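Local coordinates for Alpha/beta hydrolase fold protein (Ochrobactrum, PDB 4G9E), which probably opens the lactone ring of N-acyl homoserine lactones by hydrolysis, and is seen here with the ring-opened N-butanoyl homoserine bound, at residues Y75-Y80 against G104-I109; A16-E21 against P42-E47. All blocks are in the same frame, centred on the assembly; numbering follows the deposited sequence.

Both contacts join buried residues without a hydrogen bond across them, but at different depths. All four touching residues of each are buried, yet contact 1 is centred about 8 Å from the middle of the chain and contact 2 about 15 Å from it; their centres stand about 21 Å apart. They share no element: 75-80 and 104-109 pair two helices, whereas 16-21 and 42-47 set a short helix against a sheet strand. Contact 1 buries 243 Å² and puts a methionine methyl on an imidazole beside the ligand. Contact 2 buries 158 Å² and relies on one leucine, the polar ends of its strand residues being engaged by other parts of the fold.

Contact 1: residues Y75-Y80 against G104-I109; sequences YSMEGY and GGHIGI. With C4L (N-butanoyl-L-homoserine), chain C.
Met77 lays its terminal methyl on the imidazole face of His106 and meets the bound product with the same atom. CE stands 3.9 Å from the His106 ring centroid, 28° off the normal, a CH-pi contact. The same Met77 CE lies 3.7 Å from C7 of N-butanoyl-L-homoserine. His106 belongs to the helix that follows the probable nucleophile elbow of the alpha/beta hydrolase fold, and both residues line the ligand pocket. The two side chains run alongside each other. Met77 has CG anti to its carbonyl carbon (chi1 -70°) and is extended beyond, which carries CE past His106 CB to the ring; SD sits obliquely to it. The imidazole also reaches the acyl chain, His106 CD2 being 3.9 Å from ligand C6. Its ND1 is hydrogen-bonded to Gln200 OE1, which helps to fix the ring's rotation, and Phe192 meets the ring with planes at about 55°. With an alanine here in place of His106, the Met77 methyl is likely to lose its aromatic platform and shift against the acyl chain, and Gln200 OE1 to lose this partner. The next residue, Ile107, reaches helix 77-91 through CG1 and CD1, CG1 lying 3.9 Å from Met77 O. Ser76 caps that helix, its OG accepting from Gly79 N at 2.8 Å. Ile107 CD1 packs on Tyr80 CB at 3.4 Å and reaches Tyr80 CD2 at 3.6 Å, slanting to the ring.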
loop_
_atom_site.group_PDB
_atom_site.type_symbol
_atom_site.label_atom_id
_atom_site.label_comp_id
_atom_site.label_asym_id
_atom_site.label_seq_id
_atom_site.Cartn_x
_atom_site.Cartn_y
_atom_site.Cartn_z
ATOM N N TYR A 75 -8.908 -7.756 9.531
ATOM C CA TYR A 75 -7.568 -7.269 9.837
ATOM C C TYR A 75 -6.507 -8.303 9.475
ATOM O O TYR A 75 -5.937 -8.974 10.341
ATOM C CB TYR A 75 -7.464 -6.884 11.308
ATOM C CG TYR A 75 -8.322 -5.716 11.745
ATOM C CD1 TYR A 75 -8.728 -4.726 10.854
ATOM C CD2 TYR A 75 -8.679 -5.579 13.079
ATOM C CE1 TYR A 75 -9.485 -3.648 11.290
ATOM C CE2 TYR A 75 -9.426 -4.510 13.522
ATOM C CZ TYR A 75 -9.822 -3.539 12.625
ATOM O OH TYR A 75 -10.573 -2.463 13.039
ATOM N N SER A 76 -6.272 -8.441 8.176
ATOM C CA SER A 76 -5.235 -9.316 7.659
ATOM C C SER A 76 -4.961 -8.870 6.240
ATOM O O SER A 76 -5.790 -8.206 5.622
ATOM C CB SER A 76 -5.681 -10.779 7.663
ATOM O OG SER A 76 -6.698 -10.998 6.700
ATOM N N MET A 77 -3.809 -9.238 5.707
ATOM C CA MET A 77 -3.505 -8.835 4.345
ATOM C C MET A 77 -4.595 -9.284 3.364
ATOM O O MET A 77 -5.020 -8.518 2.498
ATOM C CB MET A 77 -2.119 -9.331 3.948
ATOM C CG MET A 77 -1.020 -8.584 4.693
ATOM S SD MET A 77 0.513 -9.495 4.705
ATOM C CE MET A 77 1.589 -8.295 5.494
ATOM N N GLU A 78 -5.061 -10.522 3.516
ATOM C CA GLU A 78 -6.099 -11.046 2.639
ATOM C C GLU A 78 -7.471 -10.425 2.940
ATOM O O GLU A 78 -8.252 -10.194 2.020
ATOM C CB GLU A 78 -6.126 -12.579 2.681
ATOM C CG GLU A 78 -6.496 -13.198 4.027
ATOM C CD GLU A 78 -5.316 -13.445 4.968
ATOM O OE1 GLU A 78 -4.266 -12.767 4.878
ATOM O OE2 GLU A 78 -5.462 -14.332 5.827
ATOM N N GLY A 79 -7.764 -10.144 4.209
ATOM C CA GLY A 79 -9.009 -9.489 4.568
ATOM C C GLY A 79 -9.102 -8.076 4.033
ATOM O O GLY A 79 -10.159 -7.648 3.547
ATOM N N TYR A 80 -8.005 -7.338 4.135
ATOM C CA TYR A 80 -7.946 -6.003 3.553
ATOM C C TYR A 80 -8.089 -6.066 2.028
ATOM O O TYR A 80 -8.713 -5.198 1.420
ATOM C CB TYR A 80 -6.624 -5.341 3.898
ATOM C CG TYR A 80 -6.425 -4.927 5.347
ATOM C CD1 TYR A 80 -7.387 -4.201 6.040
ATOM C CD2 TYR A 80 -5.239 -5.236 5.997
ATOM C CE1 TYR A 80 -7.162 -3.795 7.364
ATOM C CE2 TYR A 80 -5.009 -4.850 7.306
ATOM C CZ TYR A 80 -5.965 -4.122 7.976
ATOM O OH TYR A 80 -5.728 -3.728 9.267
ATOM N N GLY A 104 0.095 -1.869 2.371
ATOM C CA GLY A 104 -0.720 -1.740 1.173
ATOM C C GLY A 104 -0.204 -2.514 -0.032
ATOM O O GLY A 104 -0.992 -2.979 -0.864
ATOM N N GLY A 105 1.117 -2.637 -0.146
ATOM C CA GLY A 105 1.718 -3.469 -1.174
ATOM C C GLY A 105 1.420 -4.945 -0.966
ATOM O O GLY A 105 1.131 -5.660 -1.923
ATOM N N HIS A 106 1.503 -5.407 0.281
ATOM C CA HIS A 106 1.140 -6.789 0.591
ATOM C C HIS A 106 -0.339 -7.042 0.262
ATOM O O HIS A 106 -0.704 -8.099 -0.254
ATOM C CB HIS A 106 1.422 -7.097 2.066
ATOM C CG HIS A 106 2.870 -6.992 2.438
ATOM N ND1 HIS A 106 3.800 -7.960 2.123
ATOM C CD2 HIS A 106 3.549 -6.017 3.087
ATOM C CE1 HIS A 106 4.988 -7.588 2.570
ATOM N NE2 HIS A 106 4.866 -6.409 3.155
ATOM N N ILE A 107 -1.188 -6.075 0.593
ATOM C CA ILE A 107 -2.600 -6.133 0.249
ATOM C C ILE A 107 -2.780 -6.211 -1.270
ATOM O O ILE A 107 -3.548 -7.031 -1.780
ATOM C CB ILE A 107 -3.362 -4.929 0.843
ATOM C CG1 ILE A 107 -3.310 -4.984 2.377
ATOM C CG2 ILE A 107 -4.795 -4.867 0.312
ATOM C CD1 ILE A 107 -3.755 -3.711 3.049
ATOM N N GLY A 108 -2.051 -5.370 -2.000
ATOM C CA GLY A 108 -2.103 -5.401 -3.452
ATOM C C GLY A 108 -1.736 -6.756 -4.037
ATOM O O GLY A 108 -2.352 -7.228 -4.990
ATOM N N ILE A 109 -0.726 -7.396 -3.455
ATOM C CA ILE A 109 -0.342 -8.736 -3.884
ATOM C C ILE A 109 -1.501 -9.727 -3.669
ATOM O O ILE A 109 -1.808 -10.545 -4.543
ATOM C CB ILE A 109 0.951 -9.206 -3.173
ATOM C CG1 ILE A 109 2.145 -8.332 -3.582
ATOM C CG2 ILE A 109 1.222 -10.688 -3.466
ATOM C CD1 ILE A 109 3.381 -8.560 -2.732
HETATM O O1 C4L C . 4.549 0.712 6.768
HETATM C C4 C4L C . 4.011 -0.419 6.833
HETATM O O2 C4L C . 2.899 -0.683 6.324
HETATM C C3 C4L C . 4.715 -1.527 7.583
HETATM C C2 C4L C . 6.232 -1.303 7.619
HETATM C C1 C4L C . 6.904 -2.091 8.732
HETATM O O3 C4L C . 6.580 -1.515 10.008
HETATM N N1 C4L C . 4.468 -2.846 6.990
HETATM C C5 C4L C . 3.646 -3.741 7.547
HETATM O O4 C4L C . 3.048 -3.545 8.598
HETATM C C6 C4L C . 3.486 -5.059 6.825
HETATM C C7 C4L C . 3.637 -6.202 7.823
HETATM C C8 C4L C . 5.034 -6.273 8.424
#

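Contact 2: residues A16-E21 against P42-E47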
loop_
_atom_site.group_PDB
_atom_site.type_symbol
_atom_site.label_atom_id
_atom_site.label_comp_id
_atom_site.label_asym_id
_atom_site.label_seq_id
_atom_site.Cartn_x
_atom_site.Cartn_y
_atom_site.Cartn_z
ATOM N N ALA A 16 -13.974 5.131 4.289
ATOM C CA ALA A 16 -13.762 6.463 3.745
ATOM C C ALA A 16 -12.988 6.369 2.434
ATOM O O ALA A 16 -12.028 5.603 2.328
ATOM C CB ALA A 16 -13.003 7.309 4.742
ATOM N N VAL A 17 -13.399 7.160 1.443
ATOM C CA VAL A 17 -12.777 7.156 0.123
ATOM C C VAL A 17 -12.503 8.583 -0.340
ATOM O O VAL A 17 -13.386 9.433 -0.286
ATOM C CB VAL A 17 -13.690 6.479 -0.924
ATOM C CG1 VAL A 17 -13.022 6.471 -2.289
ATOM C CG2 VAL A 17 -14.041 5.059 -0.496
ATOM N N ARG A 18 -11.275 8.838 -0.782
ATOM C CA ARG A 18 -10.914 10.116 -1.389
ATOM C C ARG A 18 -10.669 9.871 -2.858
ATOM O O ARG A 18 -9.997 8.908 -3.212
ATOM C CB ARG A 18 -9.622 10.650 -0.779
ATOM C CG ARG A 18 -9.711 10.942 0.689
ATOM C CD ARG A 18 -8.332 11.093 1.301
ATOM N NE ARG A 18 -8.426 11.034 2.752
ATOM C CZ ARG A 18 -8.532 9.902 3.442
ATOM N NH1 ARG A 18 -8.545 8.733 2.815
ATOM N NH2 ARG A 18 -8.626 9.941 4.764
ATOM N N GLU A 19 -11.194 10.745 -3.709
ATOM C CA GLU A 19 -10.961 10.626 -5.140
ATOM C C GLU A 19 -10.579 11.969 -5.732
ATOM O O GLU A 19 -11.175 13.002 -5.412
ATOM C CB GLU A 19 -12.204 10.120 -5.870
ATOM C CG GLU A 19 -12.674 8.755 -5.427
ATOM C CD GLU A 19 -13.840 8.241 -6.247
ATOM O OE1 GLU A 19 -13.772 8.306 -7.490
ATOM O OE2 GLU A 19 -14.830 7.775 -5.652
ATOM N N SER A 20 -9.587 11.957 -6.610
ATOM C CA SER A 20 -9.295 13.136 -7.407
ATOM C C SER A 20 -10.305 13.243 -8.554
ATOM O O SER A 20 -11.090 12.322 -8.794
ATOM C CB SER A 20 -7.874 13.070 -7.960
ATOM O OG SER A 20 -7.791 12.144 -9.029
ATOM N N GLU A 21 -10.286 14.372 -9.257
ATOM C CA GLU A 21 -11.204 14.596 -10.370
ATOM C C GLU A 21 -10.572 14.305 -11.728
ATOM O O GLU A 21 -11.110 14.687 -12.759
ATOM C CB GLU A 21 -11.795 16.009 -10.315
ATOM C CG GLU A 21 -12.700 16.209 -9.104
ATOM C CD GLU A 21 -13.361 17.571 -9.059
ATOM O OE1 GLU A 21 -12.716 18.562 -9.458
ATOM O OE2 GLU A 21 -14.528 17.646 -8.614
ATOM N N PRO A 42 0.174 14.241 -1.884
ATOM C CA PRO A 42 0.962 14.740 -3.026
ATOM C C PRO A 42 0.466 14.218 -4.375
ATOM O O PRO A 42 0.528 14.932 -5.375
ATOM C CB PRO A 42 2.372 14.213 -2.738
ATOM C CG PRO A 42 2.413 14.040 -1.254
ATOM C CD PRO A 42 1.024 13.603 -0.866
ATOM N N GLN A 43 -0.015 12.979 -4.397
ATOM C CA GLN A 43 -0.544 12.384 -5.612
ATOM C C GLN A 43 -1.978 12.828 -5.863
ATOM O O GLN A 43 -2.316 13.212 -6.980
ATOM C CB GLN A 43 -0.433 10.861 -5.562
ATOM C CG GLN A 43 0.994 10.361 -5.718
ATOM C CD GLN A 43 1.857 10.649 -4.505
ATOM O OE1 GLN A 43 1.433 10.432 -3.373
ATOM N NE2 GLN A 43 3.070 11.140 -4.738
ATOM N N LEU A 44 -2.815 12.796 -4.830
ATOM C CA LEU A 44 -4.202 13.231 -4.967
ATOM C C LEU A 44 -4.315 14.640 -5.527
ATOM O O LEU A 44 -5.130 14.899 -6.404
ATOM C CB LEU A 44 -4.919 13.174 -3.617
ATOM C CG LEU A 44 -5.332 11.786 -3.122
ATOM C CD1 LEU A 44 -5.530 11.788 -1.613
ATOM C CD2 LEU A 44 -6.594 11.310 -3.836
ATOM N N GLU A 45 -3.498 15.545 -5.000
ATOM C CA GLU A 45 -3.622 16.971 -5.281
ATOM C C GLU A 45 -2.664 17.473 -6.359
ATOM O O GLU A 45 -2.783 18.607 -6.820
ATOM C CB GLU A 45 -3.390 17.770 -4.000
ATOM C CG GLU A 45 -4.343 17.425 -2.872
ATOM C CD GLU A 45 -3.992 18.142 -1.583
ATOM O OE1 GLU A 45 -3.081 19.000 -1.608
ATOM O OE2 GLU A 45 -4.622 17.841 -0.547
ATOM N N GLY A 46 -1.712 16.634 -6.749
ATOM C CA GLY A 46 -0.705 17.017 -7.722
ATOM C C GLY A 46 -0.977 16.519 -9.126
ATOM O O GLY A 46 -2.111 16.192 -9.478
ATOM N N GLU A 47 0.090 16.447 -9.905
ATOM C CA GLU A 47 -0.033 16.143 -11.328
ATOM C C GLU A 47 -0.666 14.743 -11.570
ATOM O O GLU A 47 -1.388 14.545 -12.529
ATOM C CB GLU A 47 1.339 16.246 -12.009
ATOM C CG GLU A 47 1.687 17.695 -12.268
ATOM C CD GLU A 47 0.516 18.526 -12.823
ATOM O OE1 GLU A 47 0.050 19.413 -12.070
ATOM O OE2 GLU A 47 0.071 18.388 -14.018
#
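Leu44 is the helix residue that reaches Arg18 and Ser20, and its atoms can be taken in order from the backbone outward. CB leaves the short helix 41-45 with no atom of 16-21 within 4.2 Å. Rotation about the CA-CB bond (chi1 -76°) places CG anti to the carbonyl carbon, which swings the branch point toward the strand, though it too stays beyond that limit; the two methyls do the touching. CD1 lies 4.1 Å from Arg18 CD, the leucine crossing the extended arginine chain at about a right angle. CD2 turns to the backbone, 4.1 Å from Ser20 N and 4.5 Å from Glu19 C. These are loose van der Waals distances, with no polar bond between the segments. In the alpha/beta hydrolase fold seen here, strand 13-19 runs antiparallel to both its neighbours in the sheet, 4-10 and 52-57, and Leu44 also touches Val54 and Ala56 of the latter, so its side chain packs on two adjacent strands. Only the aliphatic part of Arg18 serves this helix: its guanidinium turns off to the neighbouring strand and the loop after it, NH2 forming a salt bridge with Asp58 and NH1 a hydrogen bond to Ala56 O. Ser20 meets the helix backbone instead, its CB 3.6 Å from Leu44 O. With chi1 at 75°, Ser20 OG sits between its own backbone N and carbonyl carbon, where it is hydrogen-bonded to Gly49 O and Val54 N.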